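Local coordinates for hypothetical protein, GDSL-like Lipase/Acylhydrolase family protein (Bacteroides uniformis, PDB 4M8K) that probably hydrolyses ester bonds, as a putative lipase or acylhydrolase of the GDSL-like family, at residues T86-S98 and K140-L153. Sequence-based numbering, arbitrary orientation.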
# COMPACT_ATOMS: atom_id res chain seq x y z
N THR A 86 1.90 -0.66 9.67
CA THR A 86 0.64 0.02 9.79
C THR A 86 0.69 1.39 9.18
O THR A 86 1.74 2.00 9.05
CB THR A 86 0.30 0.24 11.29
OG1 THR A 86 1.45 0.72 11.95
CG2 THR A 86 -0.16 -1.05 11.94
N VAL A 87 -0.47 1.92 8.82
CA VAL A 87 -0.54 3.30 8.41
C VAL A 87 -0.24 4.24 9.58
O VAL A 87 0.53 5.20 9.43
CB VAL A 87 -1.94 3.62 7.89
CG1 VAL A 87 -2.13 5.11 7.68
CG2 VAL A 87 -2.16 2.85 6.59
N CYS A 88 -0.89 4.01 10.72
CA CYS A 88 -0.72 4.83 11.89
C CYS A 88 0.48 4.31 12.74
O CYS A 88 1.02 3.21 12.46
CB CYS A 88 -2.02 4.92 12.74
SG CYS A 88 -2.42 3.44 13.67
N HIS A 89 0.84 5.07 13.79
CA HIS A 89 1.99 4.68 14.64
C HIS A 89 1.69 3.60 15.65
O HIS A 89 2.60 3.15 16.33
CB HIS A 89 2.53 5.88 15.38
CG HIS A 89 3.06 6.97 14.51
ND1 HIS A 89 3.90 6.74 13.46
CD2 HIS A 89 2.90 8.31 14.59
CE1 HIS A 89 4.24 7.89 12.91
NE2 HIS A 89 3.67 8.86 13.59
N THR A 90 0.44 3.17 15.80
CA THR A 90 0.12 2.08 16.71
C THR A 90 0.26 0.73 16.04
O THR A 90 -0.49 0.41 15.12
CB THR A 90 -1.33 2.15 17.25
OG1 THR A 90 -1.58 3.43 17.85
CG2 THR A 90 -1.60 1.02 18.25
N GLY A 91 1.18 -0.09 16.50
CA GLY A 91 1.26 -1.46 15.98
C GLY A 91 0.55 -2.56 16.77
O GLY A 91 -0.30 -2.30 17.62
N TYR A 92 0.97 -3.79 16.53
CA TYR A 92 0.45 -4.95 17.22
C TYR A 92 0.81 -4.92 18.69
O TYR A 92 1.95 -4.61 19.04
CB TYR A 92 0.99 -6.25 16.58
CG TYR A 92 0.38 -6.50 15.22
CD1 TYR A 92 -0.86 -7.13 15.11
CD2 TYR A 92 0.97 -6.03 14.06
CE1 TYR A 92 -1.49 -7.31 13.87
CE2 TYR A 92 0.36 -6.21 12.83
CZ TYR A 92 -0.86 -6.87 12.73
OH TYR A 92 -1.46 -7.06 11.50
N GLU A 93 -0.17 -5.32 19.53
CA GLU A 93 -0.02 -5.38 20.99
C GLU A 93 0.35 -4.01 21.54
O GLU A 93 1.20 -3.88 22.40
CB GLU A 93 1.04 -6.41 21.41
CG GLU A 93 1.03 -7.73 20.65
CD GLU A 93 0.00 -8.72 21.15
OE1 GLU A 93 -1.16 -8.32 21.40
OE2 GLU A 93 0.37 -9.90 21.28
N LYS A 94 -0.27 -2.98 20.98
CA LYS A 94 0.10 -1.57 21.24
C LYS A 94 1.60 -1.23 21.08
O LYS A 94 2.04 -0.23 21.63
CB LYS A 94 -0.39 -1.16 22.63
CG LYS A 94 -1.90 -1.13 22.75
CD LYS A 94 -2.36 -1.15 24.21
CE LYS A 94 -2.10 -2.51 24.87
NZ LYS A 94 -2.55 -2.65 26.30
N ALA A 95 2.40 -2.03 20.34
CA ALA A 95 3.78 -1.65 20.07
C ALA A 95 3.85 -0.27 19.37
O ALA A 95 2.95 0.12 18.68
CB ALA A 95 4.43 -2.68 19.21
N ASP A 96 4.96 0.44 19.55
CA ASP A 96 5.19 1.70 18.89
C ASP A 96 5.80 1.47 17.49
O ASP A 96 6.95 1.11 17.37
CB ASP A 96 6.10 2.58 19.71
CG ASP A 96 5.98 4.00 19.30
OD1 ASP A 96 6.28 4.33 18.14
OD2 ASP A 96 5.53 4.78 20.13
N TYR A 97 5.01 1.69 16.45
CA TYR A 97 5.46 1.47 15.09
C TYR A 97 5.95 2.79 14.42
O TYR A 97 5.92 2.93 13.19
CB TYR A 97 4.35 0.77 14.31
CG TYR A 97 4.36 -0.75 14.38
CD1 TYR A 97 5.09 -1.46 15.35
CD2 TYR A 97 3.63 -1.48 13.45
CE1 TYR A 97 5.11 -2.85 15.35
CE2 TYR A 97 3.64 -2.86 13.46
CZ TYR A 97 4.39 -3.55 14.37
OH TYR A 97 4.31 -4.92 14.34
N SER A 98 6.38 3.75 15.23
CA SER A 98 6.91 5.02 14.72
C SER A 98 8.16 4.78 13.91
O SER A 98 8.63 5.69 13.21
CB SER A 98 7.29 5.99 15.88
OG SER A 98 6.18 6.24 16.71
N LYS A 140 2.16 14.32 16.78
CA LYS A 140 2.63 12.92 16.87
C LYS A 140 1.60 12.05 17.63
O LYS A 140 1.27 10.94 17.20
CB LYS A 140 3.98 12.87 17.54
CG LYS A 140 4.52 11.46 17.87
CD LYS A 140 4.79 10.66 16.64
CE LYS A 140 5.03 9.19 16.96
NZ LYS A 140 6.13 8.92 17.94
N ALA A 141 1.10 12.58 18.74
CA ALA A 141 0.11 11.85 19.56
C ALA A 141 -1.12 11.46 18.74
O ALA A 141 -1.57 10.28 18.79
CB ALA A 141 -0.27 12.65 20.80
N ASP A 142 -1.65 12.43 17.97
CA ASP A 142 -2.84 12.23 17.16
C ASP A 142 -2.59 11.05 16.18
O ASP A 142 -3.50 10.29 15.86
CB ASP A 142 -3.12 13.41 16.28
CG ASP A 142 -3.60 14.62 17.01
OD1 ASP A 142 -4.18 14.46 18.09
OD2 ASP A 142 -3.40 15.74 16.47
N LEU A 143 -1.36 10.92 15.73
CA LEU A 143 -1.06 10.04 14.61
C LEU A 143 -0.91 8.56 15.00
O LEU A 143 -0.67 7.74 14.12
CB LEU A 143 0.17 10.55 13.86
CG LEU A 143 0.01 11.86 13.12
CD1 LEU A 143 1.35 12.37 12.61
CD2 LEU A 143 -0.95 11.70 11.97
N TYR A 144 -1.07 8.27 16.29
CA TYR A 144 -1.27 6.89 16.82
C TYR A 144 -2.64 6.35 16.42
O TYR A 144 -2.87 5.17 16.51
CB TYR A 144 -1.05 6.84 18.36
CG TYR A 144 0.40 6.82 18.72
CD1 TYR A 144 1.07 5.61 18.79
CD2 TYR A 144 1.12 7.99 18.98
CE1 TYR A 144 2.40 5.56 19.06
CE2 TYR A 144 2.48 7.95 19.23
CZ TYR A 144 3.10 6.73 19.29
OH TYR A 144 4.44 6.66 19.58
N SER A 145 -3.56 7.22 15.98
CA SER A 145 -4.87 6.77 15.58
C SER A 145 -5.00 6.65 14.02
O SER A 145 -4.32 7.37 13.26
CB SER A 145 -5.95 7.72 16.12
OG SER A 145 -6.05 7.55 17.53
N PHE A 146 -5.89 5.79 13.58
CA PHE A 146 -5.98 5.51 12.14
C PHE A 146 -6.46 6.67 11.25
O PHE A 146 -5.83 7.01 10.19
CB PHE A 146 -6.87 4.31 11.88
CG PHE A 146 -6.86 3.92 10.43
CD1 PHE A 146 -5.74 3.23 9.91
CD2 PHE A 146 -7.86 4.29 9.57
CE1 PHE A 146 -5.66 2.94 8.58
CE2 PHE A 146 -7.80 3.93 8.23
CZ PHE A 146 -6.69 3.27 7.74
N ARG A 147 -7.58 7.28 11.60
CA ARG A 147 -8.08 8.35 10.75
C ARG A 147 -7.12 9.55 10.63
O ARG A 147 -6.84 9.96 9.50
CB ARG A 147 -9.45 8.80 11.19
CG ARG A 147 -10.52 7.75 10.90
CD ARG A 147 -11.81 8.11 11.62
NE ARG A 147 -12.88 7.13 11.40
CZ ARG A 147 -13.99 7.08 12.13
NH1 ARG A 147 -14.16 7.92 13.15
NH2 ARG A 147 -14.94 6.19 11.86
N PRO A 148 -6.61 10.10 11.77
CA PRO A 148 -5.63 11.17 11.55
C PRO A 148 -4.41 10.73 10.72
O PRO A 148 -3.98 11.48 9.86
CB PRO A 148 -5.22 11.56 12.97
CG PRO A 148 -6.34 11.08 13.87
CD PRO A 148 -6.91 9.87 13.19
N ALA A 149 -3.88 9.53 10.97
CA ALA A 149 -2.72 9.02 10.22
C ALA A 149 -2.95 8.88 8.71
O ALA A 149 -2.11 9.31 7.94
CB ALA A 149 -2.25 7.70 10.81
N PHE A 150 -4.10 8.35 8.30
CA PHE A 150 -4.44 8.17 6.90
C PHE A 150 -4.73 9.50 6.25
O PHE A 150 -4.34 9.74 5.10
CB PHE A 150 -5.63 7.20 6.73
CG PHE A 150 -5.80 6.74 5.33
CD1 PHE A 150 -4.98 5.78 4.76
CD2 PHE A 150 -6.82 7.30 4.55
CE1 PHE A 150 -5.13 5.42 3.42
CE2 PHE A 150 -7.00 6.90 3.22
CZ PHE A 150 -6.16 5.96 2.66
N CYS A 151 -5.39 10.40 6.97
CA CYS A 151 -5.48 11.77 6.45
C CYS A 151 -4.08 12.36 6.24
O CYS A 151 -3.80 13.01 5.23
CB CYS A 151 -6.27 12.65 7.43
SG CYS A 151 -8.04 12.26 7.70
N TYR A 152 -3.20 12.21 7.24
CA TYR A 152 -1.88 12.85 7.16
C TYR A 152 -1.14 12.25 5.96
O TYR A 152 -0.41 12.93 5.23
CB TYR A 152 -1.14 12.75 8.50
CG TYR A 152 0.36 13.10 8.48
CD1 TYR A 152 1.33 12.15 8.11
CD2 TYR A 152 0.81 14.34 8.86
CE1 TYR A 152 2.70 12.45 8.12
CE2 TYR A 152 2.17 14.64 8.89
CZ TYR A 152 3.10 13.71 8.53
OH TYR A 152 4.42 14.04 8.53
N LEU A 153 -1.37 10.97 5.73
CA LEU A 153 -0.70 10.23 4.65
C LEU A 153 -1.05 10.82 3.32
O LEU A 153 -0.16 11.22 2.54
CB LEU A 153 -1.10 8.74 4.71
CG LEU A 153 -0.45 7.83 3.65
CD1 LEU A 153 1.07 7.82 3.78
CD2 LEU A 153 -0.97 6.40 3.76
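His89 packs against Tyr144, Leu143 and Lys140 at once, a worked example of how one loop side chain can meet a different neighbour at nearly every atom. Its CB lies over one face of the Tyr144 ring, 3.8 Å from the centroid, in a CH-pi contact. Beyond CG the imidazole turns its edge toward that same face, the planes 64° apart. With CG anti to the carbonyl carbon (chi1 -62°), the ring runs beside Leu143, and CD2 comes within 3.6 Å of Leu143 CB. CD2 and NE2 both meet the aliphatic part of Lys140, nearest where CD2 is 3.3 Å from Lys140 CE, while ND1 is hydrogen-bonded to Ser101. With an alanine here the CB over Tyr144 would stay, but Ser101 would probably lose its imidazole partner and the Lys140 chain the ring it packs against. The backbone reinforces the fit: His89 N donates to Leu143 O over 3.1 Å, almost straight at 171°. Next along, Thr90 OG1 donates in the carbonyl plane to a lone pair of Tyr144 O at 2.5 Å. Past the imidazole, the Lys140 chain bends so that NZ donates a hydrogen bond to Ser98 OG (2.9 Å). Earlier in the loop, Cys88 CB presses on Ala149 CB at 3.4 Å, a tight carbon pair, and Val87 sets CB against Phe146 CE1 at 3.8 Å and CG1 at the edge of the Phe150 ring. The contact thus seats the loop between strands 75-81 and 114-118 on the 3-10 turn and first turns of helix 146-160. Asp123 of helix 121-126 accepts from Val87 N and Cys88 N of the loop, and helix 176-189 packs on Phe146 and Phe150.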